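Local atomic coordinates of PROTEIN (hypothetical protein EF0366) (Enterococcus faecalis, PDB entry 1VPY), a protein that is of unknown function but belongs to the DUF72 family, folds as a TIM alpha/beta barrel and binds zinc ions in the crystal. Residues L135-I149 and M165-V177. Residues are numbered along the deposited sequence; the frame is centred on the assembly and turned at random.
Sequences LQKIRHWFKDLPIAI and MLQFMKENQFSLV. With ZN (zinc ion), chain D.
Strand 147-150, helix 162-171 and strand 175-180 form a beta-alpha-beta unit of the TIM barrel; the preceding helix 129-141 packs outside the strands, nearly parallel to 162-171. Hydrogen bonds join the parallel strands: S175 N to I147 O (3.0 Å), I149 N to S175 O (3.0 Å) and V177 N to I149 O (2.7 Å). A148 and S175 share one face of the sheet, where the small A148 CB meets V177 CG2; S175 OG bonds to L200 O beyond the pair. I149 and L176 share the other, which faces the helices. There the F174 ring lies between I149 and helix 129-141: I149 CG1 makes a CH-pi contact over one face, 3.9 Å from the centroid, R139 CB comes obliquely to F174 CZ, and the R139 guanidinium lies nearly parallel to the ring. Farther out, F168 lies against L135 CD1 and takes the aliphatic CG of Q136 at its edge. R139 suits its place because a long chain, bent at chi2 (73°) and chi3 (-73°), brings a flat donor with several N-H groups to loop carbonyls. NH1 bonds almost straight to N172 O (3.0 Å, 170°); NH2 meets a lone pair of L145 O in the carbonyl plane (2.7 Å) and makes a bent bond to F142 O from above its carbonyl plane. A water accepts from R139 NH1 and I147 N and donates to Q173 O. R139's bonds to N172 O, L145 O, F142 O and the water, all close to its guanidinium plane, fix its rotation; its charge probably stabilises F142 O and N172 O at the helix ends, tying loops 142-146 and 172-174 together.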
loop_
_atom_site.group_PDB
_atom_site.type_symbol
_atom_site.label_atom_id
_atom_site.label_comp_id
_atom_site.label_asym_id
_atom_site.label_seq_id
_atom_site.Cartn_x
_atom_site.Cartn_y
_atom_site.Cartn_z
ATOM N N LEU A 135 9.294 4.779 13.226
ATOM C CA LEU A 135 8.575 5.416 12.119
ATOM C C LEU A 135 9.240 6.733 11.728
ATOM O O LEU A 135 9.220 7.126 10.561
ATOM C CB LEU A 135 7.100 5.644 12.466
ATOM C CG LEU A 135 6.173 4.430 12.605
ATOM C CD1 LEU A 135 4.743 4.872 12.868
ATOM C CD2 LEU A 135 6.225 3.539 11.384
ATOM N N GLN A 136 9.841 7.399 12.711
ATOM C CA GLN A 136 10.619 8.601 12.455
ATOM C C GLN A 136 11.886 8.263 11.680
ATOM O O GLN A 136 12.269 9.001 10.772
ATOM C CB GLN A 136 10.932 9.340 13.758
ATOM C CG GLN A 136 9.688 9.940 14.404
ATOM C CD GLN A 136 9.961 10.643 15.712
ATOM O OE1 GLN A 136 10.811 10.224 16.499
ATOM N NE2 GLN A 136 9.223 11.716 15.964
ATOM N N LYS A 137 12.513 7.136 12.019
ATOM C CA LYS A 137 13.667 6.630 11.263
ATOM C C LYS A 137 13.299 6.323 9.807
ATOM O O LYS A 137 14.093 6.588 8.898
ATOM C CB LYS A 137 14.292 5.393 11.930
ATOM C CG LYS A 137 15.030 5.673 13.250
ATOM C CD LYS A 137 16.051 4.582 13.586
ATOM C CE LYS A 137 15.402 3.328 14.169
ATOM N NZ LYS A 137 16.312 2.146 14.067
ATOM N N ILE A 138 12.101 5.773 9.594
ATOM C CA ILE A 138 11.583 5.516 8.248
ATOM C C ILE A 138 11.516 6.815 7.448
ATOM O O ILE A 138 11.971 6.868 6.302
ATOM C CB ILE A 138 10.169 4.864 8.276
ATOM C CG1 ILE A 138 10.210 3.460 8.888
ATOM C CG2 ILE A 138 9.551 4.831 6.871
ATOM C CD1 ILE A 138 10.847 2.400 8.011
ATOM N N ARG A 139 10.948 7.853 8.062
ATOM C CA ARG A 139 10.798 9.155 7.410
ATOM C C ARG A 139 12.148 9.725 6.989
ATOM O O ARG A 139 12.305 10.181 5.856
ATOM C CB ARG A 139 10.037 10.141 8.310
ATOM C CG ARG A 139 9.936 11.581 7.787
ATOM C CD ARG A 139 8.965 11.723 6.631
ATOM N NE ARG A 139 9.489 11.152 5.393
ATOM C CZ ARG A 139 8.759 10.894 4.311
ATOM N NH1 ARG A 139 7.460 11.153 4.299
ATOM N NH2 ARG A 139 9.327 10.373 3.233
ATOM N N HIS A 140 13.118 9.673 7.900
ATOM C CA HIS A 140 14.476 10.131 7.623
ATOM C C HIS A 140 15.122 9.348 6.484
ATOM O O HIS A 140 15.642 9.950 5.548
ATOM C CB HIS A 140 15.343 10.063 8.879
ATOM C CG HIS A 140 16.780 10.393 8.633
ATOM N ND1 HIS A 140 17.193 11.630 8.188
ATOM C CD2 HIS A 140 17.899 9.645 8.760
ATOM C CE1 HIS A 140 18.506 11.630 8.052
ATOM N NE2 HIS A 140 18.959 10.437 8.393
ATOM N N TRP A 141 15.076 8.016 6.569
ATOM C CA TRP A 141 15.619 7.137 5.529
ATOM C C TRP A 141 15.035 7.417 4.157
ATOM O O TRP A 141 15.707 7.238 3.146
ATOM C CB TRP A 141 15.359 5.665 5.851
ATOM C CG TRP A 141 16.193 5.100 6.947
ATOM C CD1 TRP A 141 17.414 5.543 7.370
ATOM C CD2 TRP A 141 15.883 3.954 7.747
ATOM N NE1 TRP A 141 17.876 4.754 8.397
ATOM C CE2 TRP A 141 16.958 3.769 8.647
ATOM C CE3 TRP A 141 14.800 3.065 7.793
ATOM C CZ2 TRP A 141 16.978 2.737 9.587
ATOM C CZ3 TRP A 141 14.820 2.039 8.723
ATOM C CH2 TRP A 141 15.903 1.883 9.610
ATOM N N PHE A 142 13.777 7.840 4.123
ATOM C CA PHE A 142 13.088 8.052 2.858
ATOM C C PHE A 142 12.928 9.520 2.469
ATOM O O PHE A 142 11.966 9.881 1.792
ATOM C CB PHE A 142 11.756 7.307 2.843
ATOM C CG PHE A 142 11.905 5.826 2.657
ATOM C CD1 PHE A 142 12.003 5.276 1.380
ATOM C CD2 PHE A 142 11.967 4.974 3.760
ATOM C CE1 PHE A 142 12.147 3.896 1.208
ATOM C CE2 PHE A 142 12.113 3.601 3.593
ATOM C CZ PHE A 142 12.202 3.062 2.318
ATOM N N LYS A 143 13.881 10.347 2.899
ATOM C CA LYS A 143 13.992 11.745 2.472
ATOM C C LYS A 143 12.627 12.368 2.206
ATOM O O LYS A 143 11.808 12.475 3.120
ATOM C CB LYS A 143 14.908 11.861 1.243
ATOM N N ASP A 144 12.372 12.755 0.959
ATOM C CA ASP A 144 11.108 13.397 0.596
ATOM C C ASP A 144 10.264 12.503 -0.308
ATOM O O ASP A 144 9.482 12.989 -1.128
ATOM C CB ASP A 144 11.377 14.745 -0.071
ATOM C CG ASP A 144 12.141 15.696 0.831
ATOM O OD1 ASP A 144 11.525 16.256 1.772
ATOM O OD2 ASP A 144 13.359 15.883 0.595
ATOM N N LEU A 145 10.415 11.193 -0.130
ATOM C CA LEU A 145 9.743 10.194 -0.955
ATOM C C LEU A 145 8.358 9.862 -0.396
ATOM O O LEU A 145 8.169 9.872 0.827
ATOM C CB LEU A 145 10.603 8.927 -1.063
ATOM C CG LEU A 145 11.927 9.082 -1.817
ATOM C CD1 LEU A 145 12.783 7.850 -1.657
ATOM C CD2 LEU A 145 11.691 9.395 -3.297
ATOM N N PRO A 146 7.385 9.572 -1.289
ATOM C CA PRO A 146 6.016 9.273 -0.856
ATOM C C PRO A 146 5.919 7.914 -0.158
ATOM O O PRO A 146 6.169 6.880 -0.778
ATOM C CB PRO A 146 5.231 9.264 -2.170
ATOM C CG PRO A 146 6.244 8.907 -3.215
ATOM C CD PRO A 146 7.530 9.512 -2.758
ATOM N N ILE A 147 5.568 7.926 1.124
ATOM C CA ILE A 147 5.492 6.700 1.916
ATOM C C ILE A 147 4.063 6.407 2.369
ATOM O O ILE A 147 3.435 7.222 3.047
ATOM C CB ILE A 147 6.419 6.751 3.153
ATOM C CG1 ILE A 147 7.875 7.001 2.743
ATOM C CG2 ILE A 147 6.297 5.476 3.972
ATOM C CD1 ILE A 147 8.437 6.005 1.740
ATOM N N ALA A 148 3.554 5.243 1.975
ATOM C CA ALA A 148 2.279 4.770 2.465
ATOM C C ALA A 148 2.558 3.782 3.587
ATOM O O ALA A 148 3.228 2.763 3.382
ATOM C CB ALA A 148 1.488 4.123 1.351
ATOM N N ILE A 149 2.065 4.100 4.779
ATOM C CA ILE A 149 2.263 3.264 5.965
ATOM C C ILE A 149 1.001 2.432 6.182
ATOM O O ILE A 149 -0.113 2.964 6.151
ATOM C CB ILE A 149 2.530 4.146 7.231
ATOM C CG1 ILE A 149 3.833 4.959 7.104
ATOM C CG2 ILE A 149 2.455 3.330 8.516
ATOM C CD1 ILE A 149 5.124 4.171 7.256
HETATM N N MSE A 165 -1.982 9.937 16.748
HETATM C CA MSE A 165 -1.550 8.972 15.761
HETATM C C MSE A 165 -1.729 9.570 14.361
HETATM O O MSE A 165 -0.766 9.645 13.591
HETATM C CB MSE A 165 -2.346 7.674 15.936
HETATM C CG MSE A 165 -1.813 6.477 15.168
HETATM SE SE MSE A 165 -2.299 6.491 13.246
HETATM C CE MSE A 165 -4.242 6.055 13.372
ATOM N N LEU A 166 -2.949 10.012 14.050
ATOM C CA LEU A 166 -3.242 10.642 12.765
ATOM C C LEU A 166 -2.415 11.906 12.573
ATOM O O LEU A 166 -1.926 12.167 11.472
ATOM C CB LEU A 166 -4.733 10.974 12.642
ATOM C CG LEU A 166 -5.765 9.846 12.535
ATOM C CD1 LEU A 166 -7.173 10.421 12.641
ATOM C CD2 LEU A 166 -5.608 9.053 11.248
ATOM N N GLN A 167 -2.258 12.676 13.651
ATOM C CA GLN A 167 -1.443 13.893 13.645
ATOM C C GLN A 167 0.030 13.594 13.357
ATOM O O GLN A 167 0.682 14.318 12.601
ATOM C CB GLN A 167 -1.596 14.656 14.970
ATOM C CG GLN A 167 -1.055 16.092 14.965
ATOM C CD GLN A 167 -1.714 16.998 13.917
ATOM O OE1 GLN A 167 -2.831 16.739 13.452
ATOM N NE2 GLN A 167 -1.015 18.068 13.544
ATOM N N PHE A 168 0.540 12.523 13.959
ATOM C CA PHE A 168 1.899 12.057 13.707
ATOM C C PHE A 168 2.091 11.666 12.243
ATOM O O PHE A 168 3.144 11.931 11.662
ATOM C CB PHE A 168 2.246 10.882 14.628
ATOM C CG PHE A 168 3.586 10.260 14.347
ATOM C CD1 PHE A 168 4.744 10.784 14.919
ATOM C CD2 PHE A 168 3.693 9.152 13.511
ATOM C CE1 PHE A 168 5.988 10.213 14.663
ATOM C CE2 PHE A 168 4.929 8.576 13.247
ATOM C CZ PHE A 168 6.082 9.107 13.827
HETATM N N MSE A 169 1.077 11.037 11.650
HETATM C CA MSE A 169 1.127 10.665 10.239
HETATM C C MSE A 169 1.077 11.903 9.352
HETATM O O MSE A 169 1.837 12.011 8.395
HETATM C CB MSE A 169 -0.010 9.705 9.884
HETATM C CG MSE A 169 -0.011 8.396 10.675
HETATM SE SE MSE A 169 1.454 7.159 10.232
HETATM C CE MSE A 169 1.197 5.800 11.651
ATOM N N LYS A 170 0.181 12.833 9.680
ATOM C CA LYS A 170 0.109 14.125 8.994
ATOM C C LYS A 170 1.430 14.894 9.063
ATOM O O LYS A 170 1.951 15.313 8.030
ATOM C CB LYS A 170 -1.017 14.998 9.553
ATOM C CG LYS A 170 -2.223 15.134 8.655
ATOM C CD LYS A 170 -2.655 16.587 8.559
ATOM C CE LYS A 170 -4.035 16.727 7.927
ATOM N NZ LYS A 170 -5.104 16.398 8.904
ATOM N N GLU A 171 1.964 15.067 10.273
ATOM C CA GLU A 171 3.230 15.783 10.483
ATOM C C GLU A 171 4.386 15.230 9.660
ATOM O O GLU A 171 5.251 15.983 9.228
ATOM C CB GLU A 171 3.623 15.784 11.958
ATOM C CG GLU A 171 2.972 16.881 12.781
ATOM C CD GLU A 171 3.038 16.606 14.278
ATOM O OE1 GLU A 171 3.613 15.564 14.673
ATOM O OE2 GLU A 171 2.505 17.433 15.057
ATOM N N ASN A 172 4.396 13.917 9.443
ATOM C CA ASN A 172 5.461 13.275 8.684
ATOM C C ASN A 172 5.112 13.034 7.223
ATOM O O ASN A 172 5.848 12.352 6.519
ATOM C CB ASN A 172 5.857 11.962 9.350
ATOM C CG ASN A 172 6.541 12.171 10.682
ATOM O OD1 ASN A 172 7.663 12.673 10.748
ATOM N ND2 ASN A 172 5.866 11.786 11.754
ATOM N N GLN A 173 3.999 13.612 6.775
ATOM C CA GLN A 173 3.466 13.407 5.421
ATOM C C GLN A 173 3.302 11.922 5.062
ATOM O O GLN A 173 3.414 11.538 3.894
ATOM C CB GLN A 173 4.313 14.125 4.356
ATOM C CG GLN A 173 4.366 15.638 4.472
ATOM C CD GLN A 173 5.601 16.135 5.213
ATOM O OE1 GLN A 173 6.513 15.368 5.532
ATOM N NE2 GLN A 173 5.639 17.435 5.478
ATOM N N PHE A 174 3.055 11.087 6.069
ATOM C CA PHE A 174 2.801 9.673 5.826
ATOM C C PHE A 174 1.378 9.521 5.324
ATOM O O PHE A 174 0.455 10.148 5.857
ATOM C CB PHE A 174 2.999 8.839 7.093
ATOM C CG PHE A 174 4.441 8.551 7.425
ATOM C CD1 PHE A 174 5.370 8.282 6.422
ATOM C CD2 PHE A 174 4.861 8.509 8.752
ATOM C CE1 PHE A 174 6.708 8.004 6.736
ATOM C CE2 PHE A 174 6.189 8.233 9.078
ATOM C CZ PHE A 174 7.113 7.983 8.071
ATOM N N SER A 175 1.204 8.716 4.279
ATOM C CA SER A 175 -0.125 8.387 3.787
ATOM C C SER A 175 -0.617 7.127 4.514
ATOM O O SER A 175 -0.227 6.010 4.163
ATOM C CB SER A 175 -0.104 8.191 2.273
ATOM O OG SER A 175 -1.397 7.863 1.803
ATOM N N LEU A 176 -1.446 7.301 5.543
ATOM C CA LEU A 176 -1.872 6.149 6.348
ATOM C C LEU A 176 -2.858 5.299 5.563
ATOM O O LEU A 176 -3.928 5.770 5.167
ATOM C CB LEU A 176 -2.473 6.572 7.685
ATOM C CG LEU A 176 -2.952 5.434 8.594
ATOM C CD1 LEU A 176 -1.784 4.625 9.171
ATOM C CD2 LEU A 176 -3.822 5.977 9.721
ATOM N N VAL A 177 -2.482 4.045 5.343
ATOM C CA VAL A 177 -3.248 3.158 4.481
ATOM C C VAL A 177 -4.607 2.807 5.085
ATOM O O VAL A 177 -4.689 2.291 6.210
ATOM C CB VAL A 177 -2.442 1.896 4.118
ATOM C CG1 VAL A 177 -3.335 0.848 3.477
ATOM C CG2 VAL A 177 -1.268 2.263 3.177
HETATM ZN ZN ZN D . 20.533 9.170 7.928
HETATM O O HOH W 1 5.527 10.523 2.532
#